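Local atomic coordinates of aldehyde dehydrogenase (Staphylococcus aureus, PDB entry 6K10), a protein that oxidises the carotenoid aldehyde 4,4'-diaponeurosporen-4-al to its acid with NAD+, a step in making the protective pigment staphyloxanthin. Residues 63-68 and 244-249; 362-367 and 388-393; 34-39 and 163-168. The protein carries 1 engineered substitution. All coordinates share one frame; numbering follows the deposited sequence.

Contact 1: residues 63-68 and 244-249; sequences KVEAYA and FTNAGQ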
loop_
_atom_site.group_PDB
_atom_site.type_symbol
_atom_site.label_atom_id
_atom_site.label_comp_id
_atom_site.label_asym_id
_atom_site.label_seq_id
_atom_site.Cartn_x
_atom_site.Cartn_y
_atom_site.Cartn_z
ATOM N N LYS A 63 19.253 -28.378 -10.754
ATOM C CA LYS A 63 17.914 -28.772 -10.328
ATOM C C LYS A 63 17.699 -28.593 -8.828
ATOM O O LYS A 63 16.566 -28.354 -8.397
ATOM C CB LYS A 63 17.634 -30.216 -10.747
ATOM C CG LYS A 63 18.549 -31.249 -10.125
ATOM C CD LYS A 63 18.373 -32.598 -10.807
ATOM N N VAL A 64 18.753 -28.707 -8.018
ATOM C CA VAL A 64 18.602 -28.459 -6.585
ATOM C C VAL A 64 18.256 -26.996 -6.342
ATOM O O VAL A 64 17.290 -26.670 -5.641
ATOM C CB VAL A 64 19.875 -28.870 -5.826
ATOM C CG1 VAL A 64 19.775 -28.462 -4.361
ATOM C CG2 VAL A 64 20.106 -30.368 -5.952
ATOM N N GLU A 65 19.041 -26.092 -6.929
ATOM C CA GLU A 65 18.772 -24.666 -6.781
ATOM C C GLU A 65 17.434 -24.290 -7.403
ATOM O O GLU A 65 16.686 -23.481 -6.843
ATOM C CB GLU A 65 19.906 -23.863 -7.417
ATOM C CG GLU A 65 20.170 -22.523 -6.765
ATOM C CD GLU A 65 21.186 -21.706 -7.536
ATOM O OE1 GLU A 65 22.385 -21.770 -7.192
ATOM O OE2 GLU A 65 20.786 -21.004 -8.487
ATOM N N ALA A 66 17.116 -24.872 -8.563
ATOM C CA ALA A 66 15.857 -24.561 -9.229
ATOM C C ALA A 66 14.660 -25.017 -8.407
ATOM O O ALA A 66 13.606 -24.371 -8.434
ATOM C CB ALA A 66 15.823 -25.201 -10.616
ATOM N N TYR A 67 14.797 -26.118 -7.668
ATOM C CA TYR A 67 13.678 -26.580 -6.856
ATOM C C TYR A 67 13.520 -25.738 -5.598
ATOM O O TYR A 67 12.396 -25.417 -5.195
ATOM C CB TYR A 67 13.848 -28.055 -6.496
ATOM C CG TYR A 67 12.554 -28.817 -6.625
ATOM C CD1 TYR A 67 12.163 -29.348 -7.844
ATOM C CD2 TYR A 67 11.701 -28.966 -5.538
ATOM C CE1 TYR A 67 10.970 -30.028 -7.976
ATOM C CE2 TYR A 67 10.504 -29.642 -5.661
ATOM C CZ TYR A 67 10.145 -30.172 -6.882
ATOM O OH TYR A 67 8.955 -30.848 -7.012
ATOM N N ALA A 68 14.634 -25.357 -4.970
ATOM C CA ALA A 68 14.550 -24.612 -3.719
ATOM C C ALA A 68 14.115 -23.169 -3.937
ATOM O O ALA A 68 13.505 -22.570 -3.045
ATOM C CB ALA A 68 15.893 -24.655 -2.991
ATOM N N PHE A 244 26.450 -16.205 -4.422
ATOM C CA PHE A 244 26.766 -16.964 -5.623
ATOM C C PHE A 244 25.695 -17.979 -5.998
ATOM O O PHE A 244 25.840 -18.667 -7.014
ATOM C CB PHE A 244 28.134 -17.623 -5.452
ATOM C CG PHE A 244 29.240 -16.619 -5.326
ATOM C CD1 PHE A 244 29.627 -15.871 -6.425
ATOM C CD2 PHE A 244 29.838 -16.368 -4.104
ATOM C CE1 PHE A 244 30.620 -14.915 -6.316
ATOM C CE2 PHE A 244 30.835 -15.416 -3.989
ATOM C CZ PHE A 244 31.226 -14.690 -5.098
ATOM N N THR A 245 24.626 -18.080 -5.214
ATOM C CA THR A 245 23.386 -18.650 -5.718
ATOM C C THR A 245 22.924 -17.858 -6.937
ATOM O O THR A 245 22.959 -16.624 -6.940
ATOM C CB THR A 245 22.312 -18.624 -4.626
ATOM O OG1 THR A 245 22.643 -19.570 -3.600
ATOM C CG2 THR A 245 20.937 -18.957 -5.198
ATOM N N ASN A 246 22.512 -18.577 -7.983
ATOM C CA ASN A 246 22.044 -17.979 -9.239
ATOM C C ASN A 246 23.107 -17.088 -9.876
ATOM O O ASN A 246 22.784 -16.146 -10.606
ATOM C CB ASN A 246 20.742 -17.196 -9.037
ATOM C CG ASN A 246 19.927 -17.078 -10.314
ATOM O OD1 ASN A 246 20.015 -17.926 -11.203
ATOM N ND2 ASN A 246 19.131 -16.019 -10.410
ATOM N N ALA A 247 24.380 -17.383 -9.603
ATOM C CA ALA A 247 25.510 -16.622 -10.138
ATOM C C ALA A 247 25.385 -15.133 -9.821
ATOM O O ALA A 247 25.759 -14.272 -10.619
ATOM C CB ALA A 247 25.663 -16.847 -11.645
ATOM N N GLY A 248 24.846 -14.823 -8.645
ATOM C CA GLY A 248 24.731 -13.447 -8.207
ATOM C C GLY A 248 23.556 -12.677 -8.766
ATOM O O GLY A 248 23.409 -11.491 -8.445
ATOM N N GLN A 249 22.710 -13.307 -9.575
ATOM C CA GLN A 249 21.599 -12.615 -10.225
ATOM C C GLN A 249 20.376 -12.635 -9.304
ATOM O O GLN A 249 19.358 -13.278 -9.561
ATOM C CB GLN A 249 21.321 -13.246 -11.583
ATOM C CG GLN A 249 22.565 -13.252 -12.470
ATOM C CD GLN A 249 22.419 -14.100 -13.717
ATOM O OE1 GLN A 249 22.347 -13.579 -14.830
ATOM N NE2 GLN A 249 22.395 -15.416 -13.538
HETATM O O HOH W 1 24.759 -20.558 -8.802
HETATM O O HOH W 2 23.159 -21.986 -4.690
#

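Contact 2: residues 362-367 and 388-393; sequences AFIHQR and NELSFG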
loop_
_atom_site.group_PDB
_atom_site.type_symbol
_atom_site.label_atom_id
_atom_site.label_comp_id
_atom_site.label_asym_id
_atom_site.label_seq_id
_atom_site.Cartn_x
_atom_site.Cartn_y
_atom_site.Cartn_z
ATOM N N ALA A 362 27.328 5.797 7.547
ATOM C CA ALA A 362 27.326 6.983 6.696
ATOM C C ALA A 362 27.437 6.613 5.220
ATOM O O ALA A 362 26.712 7.160 4.381
ATOM C CB ALA A 362 28.472 7.910 7.099
ATOM N N PHE A 363 28.341 5.687 4.891
ATOM C CA PHE A 363 28.493 5.222 3.515
ATOM C C PHE A 363 27.170 4.708 2.960
ATOM O O PHE A 363 26.753 5.084 1.858
ATOM C CB PHE A 363 29.565 4.130 3.459
ATOM C CG PHE A 363 29.940 3.706 2.058
ATOM C CD1 PHE A 363 29.193 2.757 1.374
ATOM C CD2 PHE A 363 31.057 4.240 1.434
ATOM C CE1 PHE A 363 29.542 2.365 0.095
ATOM C CE2 PHE A 363 31.411 3.850 0.155
ATOM C CZ PHE A 363 30.653 2.912 -0.514
ATOM N N ILE A 364 26.495 3.839 3.714
ATOM C CA ILE A 364 25.250 3.237 3.239
ATOM C C ILE A 364 24.138 4.280 3.167
ATOM O O ILE A 364 23.327 4.278 2.232
ATOM C CB ILE A 364 24.865 2.041 4.135
ATOM C CG1 ILE A 364 25.936 0.954 4.055
ATOM C CG2 ILE A 364 23.489 1.487 3.765
ATOM C CD1 ILE A 364 25.867 -0.070 5.177
ATOM N N HIS A 365 24.088 5.194 4.140
ATOM C CA HIS A 365 23.031 6.197 4.160
ATOM C C HIS A 365 23.180 7.229 3.046
ATOM O O HIS A 365 22.200 7.905 2.714
ATOM C CB HIS A 365 22.999 6.892 5.525
ATOM C CG HIS A 365 21.688 7.545 5.838
ATOM N ND1 HIS A 365 21.308 8.753 5.295
ATOM C CD2 HIS A 365 20.663 7.151 6.631
ATOM C CE1 HIS A 365 20.108 9.077 5.744
ATOM N NE2 HIS A 365 19.694 8.121 6.556
ATOM N N GLN A 366 24.372 7.366 2.460
ATOM C CA GLN A 366 24.561 8.284 1.340
ATOM C C GLN A 366 23.976 7.759 0.037
ATOM O O GLN A 366 23.855 8.529 -0.921
ATOM C CB GLN A 366 26.048 8.575 1.131
ATOM C CG GLN A 366 26.684 9.425 2.211
ATOM C CD GLN A 366 28.008 10.017 1.774
ATOM O OE1 GLN A 366 28.799 9.363 1.094
ATOM N NE2 GLN A 366 28.259 11.260 2.168
ATOM N N ARG A 367 23.624 6.485 -0.024
ATOM C CA ARG A 367 23.146 5.821 -1.222
ATOM C C ARG A 367 21.671 5.461 -1.081
ATOM O O ARG A 367 21.109 5.514 0.019
ATOM C CB ARG A 367 23.996 4.570 -1.486
ATOM C CG ARG A 367 25.454 4.901 -1.772
ATOM C CD ARG A 367 26.358 3.687 -1.658
ATOM N NE ARG A 367 27.688 3.964 -2.194
ATOM C CZ ARG A 367 28.076 3.665 -3.431
ATOM N NH1 ARG A 367 29.306 3.959 -3.828
ATOM N NH2 ARG A 367 27.238 3.071 -4.270
ATOM N N ASN A 388 18.205 0.041 13.675
ATOM C CA ASN A 388 17.476 1.254 14.028
ATOM C C ASN A 388 17.842 2.431 13.131
ATOM O O ASN A 388 16.982 3.257 12.812
ATOM C CB ASN A 388 17.728 1.619 15.491
ATOM C CG ASN A 388 17.144 0.608 16.456
ATOM O OD1 ASN A 388 16.301 -0.210 16.084
ATOM N ND2 ASN A 388 17.568 0.677 17.710
ATOM N N GLU A 389 19.105 2.531 12.712
ATOM C CA GLU A 389 19.576 3.743 12.050
ATOM C C GLU A 389 19.561 3.671 10.529
ATOM O O GLU A 389 19.551 4.723 9.881
ATOM C CB GLU A 389 20.993 4.087 12.520
ATOM C CG GLU A 389 21.074 4.435 13.996
ATOM C CD GLU A 389 22.492 4.697 14.457
ATOM O OE1 GLU A 389 23.281 5.262 13.671
ATOM O OE2 GLU A 389 22.819 4.331 15.605
ATOM N N LEU A 390 19.561 2.478 9.944
ATOM C CA LEU A 390 19.562 2.317 8.495
ATOM C C LEU A 390 18.243 1.709 8.044
ATOM O O LEU A 390 17.818 0.677 8.571
ATOM C CB LEU A 390 20.725 1.435 8.038
ATOM C CG LEU A 390 22.120 2.030 8.227
ATOM C CD1 LEU A 390 23.185 0.992 7.914
ATOM C CD2 LEU A 390 22.290 3.265 7.354
ATOM N N SER A 391 17.606 2.348 7.067
ATOM C CA SER A 391 16.371 1.849 6.483
ATOM C C SER A 391 16.674 1.072 5.210
ATOM O O SER A 391 17.479 1.501 4.378
ATOM C CB SER A 391 15.396 2.986 6.173
ATOM O OG SER A 391 14.227 2.478 5.548
ATOM N N PHE A 392 16.019 -0.073 5.070
ATOM C CA PHE A 392 16.189 -0.944 3.919
ATOM C C PHE A 392 14.964 -1.841 3.854
ATOM O O PHE A 392 14.165 -1.892 4.790
ATOM C CB PHE A 392 17.487 -1.754 4.015
ATOM C CG PHE A 392 17.689 -2.424 5.347
ATOM C CD1 PHE A 392 18.312 -1.754 6.387
ATOM C CD2 PHE A 392 17.259 -3.723 5.556
ATOM C CE1 PHE A 392 18.499 -2.365 7.612
ATOM C CE2 PHE A 392 17.445 -4.341 6.780
ATOM C CZ PHE A 392 18.067 -3.660 7.808
ATOM N N GLY A 393 14.819 -2.541 2.734
ATOM C CA GLY A 393 13.648 -3.375 2.540
ATOM C C GLY A 393 13.485 -4.431 3.614
ATOM O O GLY A 393 12.483 -4.453 4.336
#

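Contact 3: residues 34-39 and 163-168; sequences KEQLKK and ETFDAN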
loop_
_atom_site.group_PDB
_atom_site.type_symbol
_atom_site.label_atom_id
_atom_site.label_comp_id
_atom_site.label_asym_id
_atom_site.label_seq_id
_atom_site.Cartn_x
_atom_site.Cartn_y
_atom_site.Cartn_z
ATOM N N LYS A 34 -10.156 -21.936 -4.787
ATOM C CA LYS A 34 -9.468 -23.140 -4.329
ATOM C C LYS A 34 -9.225 -24.114 -5.474
ATOM O O LYS A 34 -8.161 -24.740 -5.549
ATOM C CB LYS A 34 -10.268 -23.824 -3.218
ATOM C CG LYS A 34 -9.964 -23.314 -1.824
ATOM C CD LYS A 34 -10.423 -24.292 -0.755
ATOM N N GLU A 35 -10.197 -24.257 -6.375
ATOM C CA GLU A 35 -10.042 -25.202 -7.475
ATOM C C GLU A 35 -8.963 -24.744 -8.449
ATOM O O GLU A 35 -8.204 -25.568 -8.972
ATOM C CB GLU A 35 -11.377 -25.396 -8.191
ATOM C CG GLU A 35 -11.309 -26.348 -9.371
ATOM C CD GLU A 35 -11.282 -27.806 -8.951
ATOM O OE1 GLU A 35 -11.060 -28.670 -9.827
ATOM O OE2 GLU A 35 -11.487 -28.093 -7.752
ATOM N N GLN A 36 -8.874 -23.434 -8.700
ATOM C CA GLN A 36 -7.824 -22.926 -9.578
ATOM C C GLN A 36 -6.446 -23.165 -8.976
ATOM O O GLN A 36 -5.488 -23.466 -9.698
ATOM C CB GLN A 36 -8.035 -21.436 -9.849
ATOM C CG GLN A 36 -9.419 -21.079 -10.365
ATOM C CD GLN A 36 -9.874 -21.971 -11.503
ATOM O OE1 GLN A 36 -9.141 -22.196 -12.468
ATOM N NE2 GLN A 36 -11.092 -22.486 -11.395
ATOM N N LEU A 37 -6.327 -23.035 -7.654
ATOM C CA LEU A 37 -5.052 -23.311 -7.002
ATOM C C LEU A 37 -4.677 -24.783 -7.129
ATOM O O LEU A 37 -3.509 -25.112 -7.368
ATOM C CB LEU A 37 -5.116 -22.884 -5.537
ATOM C CG LEU A 37 -5.187 -21.371 -5.318
ATOM C CD1 LEU A 37 -5.607 -21.057 -3.891
ATOM C CD2 LEU A 37 -3.853 -20.716 -5.643
ATOM N N LYS A 38 -5.654 -25.684 -6.977
ATOM C CA LYS A 38 -5.401 -27.103 -7.220
ATOM C C LYS A 38 -4.897 -27.330 -8.637
ATOM O O LYS A 38 -3.894 -28.020 -8.851
ATOM C CB LYS A 38 -6.670 -27.928 -6.993
ATOM C CG LYS A 38 -7.297 -27.793 -5.631
ATOM N N LYS A 39 -5.601 -26.767 -9.620
ATOM C CA LYS A 39 -5.199 -26.937 -11.011
ATOM C C LYS A 39 -3.806 -26.370 -11.250
ATOM O O LYS A 39 -3.005 -26.969 -11.975
ATOM C CB LYS A 39 -6.223 -26.275 -11.933
ATOM C CG LYS A 39 -7.574 -26.979 -11.961
ATOM C CD LYS A 39 -8.661 -26.062 -12.494
ATOM C CE LYS A 39 -8.377 -25.638 -13.924
ATOM N NZ LYS A 39 -9.368 -24.635 -14.408
ATOM N N GLU A 163 -2.838 -24.308 -21.216
ATOM C CA GLU A 163 -3.423 -25.639 -21.202
ATOM C C GLU A 163 -4.132 -25.953 -19.891
ATOM O O GLU A 163 -4.748 -27.018 -19.777
ATOM C CB GLU A 163 -2.339 -26.680 -21.502
ATOM C CG GLU A 163 -1.682 -26.432 -22.859
ATOM C CD GLU A 163 -0.936 -27.629 -23.408
ATOM O OE1 GLU A 163 -1.450 -28.762 -23.298
ATOM O OE2 GLU A 163 0.161 -27.427 -23.969
ATOM N N THR A 164 -4.092 -25.037 -18.923
ATOM C CA THR A 164 -4.742 -25.217 -17.630
ATOM C C THR A 164 -5.919 -24.280 -17.399
ATOM O O THR A 164 -6.929 -24.704 -16.833
ATOM C CB THR A 164 -3.723 -25.033 -16.497
ATOM O OG1 THR A 164 -2.564 -25.834 -16.758
ATOM C CG2 THR A 164 -4.322 -25.451 -15.164
ATOM N N PHE A 165 -5.828 -23.019 -17.822
ATOM C CA PHE A 165 -6.860 -22.026 -17.557
ATOM C C PHE A 165 -7.363 -21.406 -18.854
ATOM O O PHE A 165 -6.667 -21.395 -19.873
ATOM C CB PHE A 165 -6.341 -20.902 -16.648
ATOM C CG PHE A 165 -5.725 -21.383 -15.369
ATOM C CD1 PHE A 165 -6.520 -21.803 -14.317
ATOM C CD2 PHE A 165 -4.350 -21.394 -15.210
ATOM C CE1 PHE A 165 -5.953 -22.239 -13.136
ATOM C CE2 PHE A 165 -3.776 -21.829 -14.032
ATOM C CZ PHE A 165 -4.579 -22.252 -12.993
ATOM N N ASP A 166 -8.583 -20.868 -18.800
ATOM C CA ASP A 166 -9.073 -20.035 -19.891
ATOM C C ASP A 166 -8.258 -18.755 -19.983
ATOM O O ASP A 166 -7.825 -18.199 -18.969
ATOM C CB ASP A 166 -10.545 -19.684 -19.696
ATOM C CG ASP A 166 -11.468 -20.817 -20.061
ATOM O OD1 ASP A 166 -10.995 -21.794 -20.677
ATOM O OD2 ASP A 166 -12.671 -20.720 -19.745
ATOM N N ALA A 167 -8.066 -18.274 -21.214
ATOM C CA ALA A 167 -7.267 -17.071 -21.414
ATOM C C ALA A 167 -7.927 -15.845 -20.796
ATOM O O ALA A 167 -7.238 -14.873 -20.467
ATOM C CB ALA A 167 -7.015 -16.846 -22.904
ATOM N N ASN A 168 -9.247 -15.865 -20.626
ATOM C CA ASN A 168 -9.931 -14.742 -19.998
ATOM C C ASN A 168 -9.895 -14.801 -18.475
ATOM O O ASN A 168 -10.437 -13.904 -17.822
ATOM C CB ASN A 168 -11.379 -14.656 -20.497
ATOM C CG ASN A 168 -12.144 -15.953 -20.318
ATOM O OD1 ASN A 168 -11.988 -16.658 -19.322
#

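Contact 1: residues 63-68 and 244-249
The carboxylate of Glu65 offers one face to Thr245, whose methyl CG2 sits above the carboxylate carbon CD at 3.6 Å. The backbone N of Asn246 lies on the same side of the carboxylate plane but lower, tilted in beyond the two oxygens: its N-H is nearly straight toward OE1 of Glu65 (3.3 Å, 166°) and more bent toward OE2 of Glu65 (3.0 Å), both bonds weak. Two waters give a second grip on OE1 of Glu65. One donates to it and to Phe244 O; the other donates to it at 2.6 Å and to Thr245 OG1, which also has a bond to Phe241 O. The Glu65 chain runs extended beyond CG, although chi1 (-149°) lies well off a staggered value, and this carries the carboxylate across from the helix to the loop. The contact joins the start of helix 63-89, in the coenzyme-binding part of the aldehyde dehydrogenase fold, to the loop after helix 232-244 in the catalytic part. That loop leads to Ser251, an engineered residue at the predicted catalytic position; the side chain of Asn246 is about 9 Å from that of Ser251. Asn246, Ala247 and Gly248 all take left-handed backbone angles, and the tight turn they form is tied by side chains. NE2 of Gln249 reaches Asn246 O at 3.0 Å, with that oxygen almost in the Gln249 amide plane, while the N of Gln249 reaches the same oxygen from its opposite face. ND2 of Asn246 returns a bond to Gln249 O at 2.9 Å and makes another to Asn122 O. On the far side of the helix, Tyr67 meets Phe457 of the second subunit edge-to-face.

Contact 2: residues 362-367 and 388-393
Leu390 has its CG anti to the carbonyl carbon, and chi1 -67° with an extended chi2 (172°) brings both methyls to helix 357-365; Ile364 has CG1 beside its backbone N (chi1 -63°), which leaves CG2 anti to that N and facing the Leu390 methyls. The two chains cross at about a right angle, CD1 of Ile364 lying 4.0 Å from CD1 of Leu390, and CG2 of Ile364 touching both Leu390 methyls. Helix 380-389 belongs to a beta-alpha-beta crossover between the parallel strands 372-376 and 394-397, and Leu390 is the first residue to leave helical geometry at its end. The contact thus packs the C-terminal end of one helix beside that of the next, over the catalytic sheet. Leu373 of strand 372-376 touches both Ile364 and Leu390, and Ile364 also rests on Leu258 of strand 256-260, so the apolar pair lies between the helices and the sheet. No hydrogen bond links the two segments. The outer side is a subunit interface: Lys435 of the second subunit bonds to Leu390 O, and Asn23 of that subunit packs on His365. His365 closes the contact at its more exposed end, its CB lying 4.1 Å from CD2 of Leu390. The same Leu390 methyl lies at the edge of the imidazole ring, as does Glu389 O, 4.2 Å from CD2 of His365.

Contact 3: residues 34-39 and 163-168
A mixed polar and aromatic contact sets Gln36 and Lys39 of helix 30-46 against Thr164 and Phe165, where helix 151-164 runs out toward strand 170-172. This helix is the connection of a beta-alpha-beta crossover between the parallel strands 141-145 and 170-172, in the Rossmann-like coenzyme-binding part of the fold. The Phe165 ring receives Gln36 at its edge: OE1 of Gln36 lies 3.2 Å from CD1 of Phe165, and the backbone O of Gln36 lies in the ring plane, 3.6 Å from CZ of Phe165. Two carbonyl oxygens thus face the slightly positive C-H rim of the ring. The amide and ring planes are 54° apart, so the groups do not stack. Gln36 reaches this position because its chain folds at chi2 (-48°), keeping the amide close to the helix and turned toward Lys39. One turn on, NZ of Lys39 donates to OE1 of Gln36 at 3.1 Å, only slightly tilted from the carbonyl plane, and this bond helps fix the rotation of the amide. Lys39 bends in turn at chi3 (62°), which lays its CE 3.4 Å from Thr164 O. Nearer the helix, CB of Lys39 packs on CG2 of Thr164 at 3.8 Å. That methyl does double duty, since it also stands over the centre of the Phe165 ring, 3.8 Å above the plane, and so links the aliphatic base of Lys39 to one ring face. Thr164 turns its OG1 to Leu160 O, within its own helix. Around the contact, Leu40 and Ala43 of helix 30-46 touch Phe165 and Thr164, Ile136 of helix 126-138 packs on Gln36 and Leu37, and Leu37 also meets Ile78 and Arg82 of helix 63-89.

How the contacts relate
Contact 1 is buried, whereas contacts 2 and 3 are only partly so and lie on opposite sides of the chain's centre, their own centres about 43 Å apart. Their chemistry follows their place. Contact 1, bridging the coenzyme-binding and catalytic parts, uses an acidic side chain, backbone N-H and bridging water; contact 2 relies on branched aliphatic groups over the catalytic sheet; contact 3 mixes an amide, a lysine and a ring. Contacts 1 and 3 share a neighbour, as helix 63-89 carries Glu65 and also packs on helix 30-46. Strand 256-260 follows the loop of contact 1 and underlies contact 2. Contacts 1 and 2 both touch the second subunit.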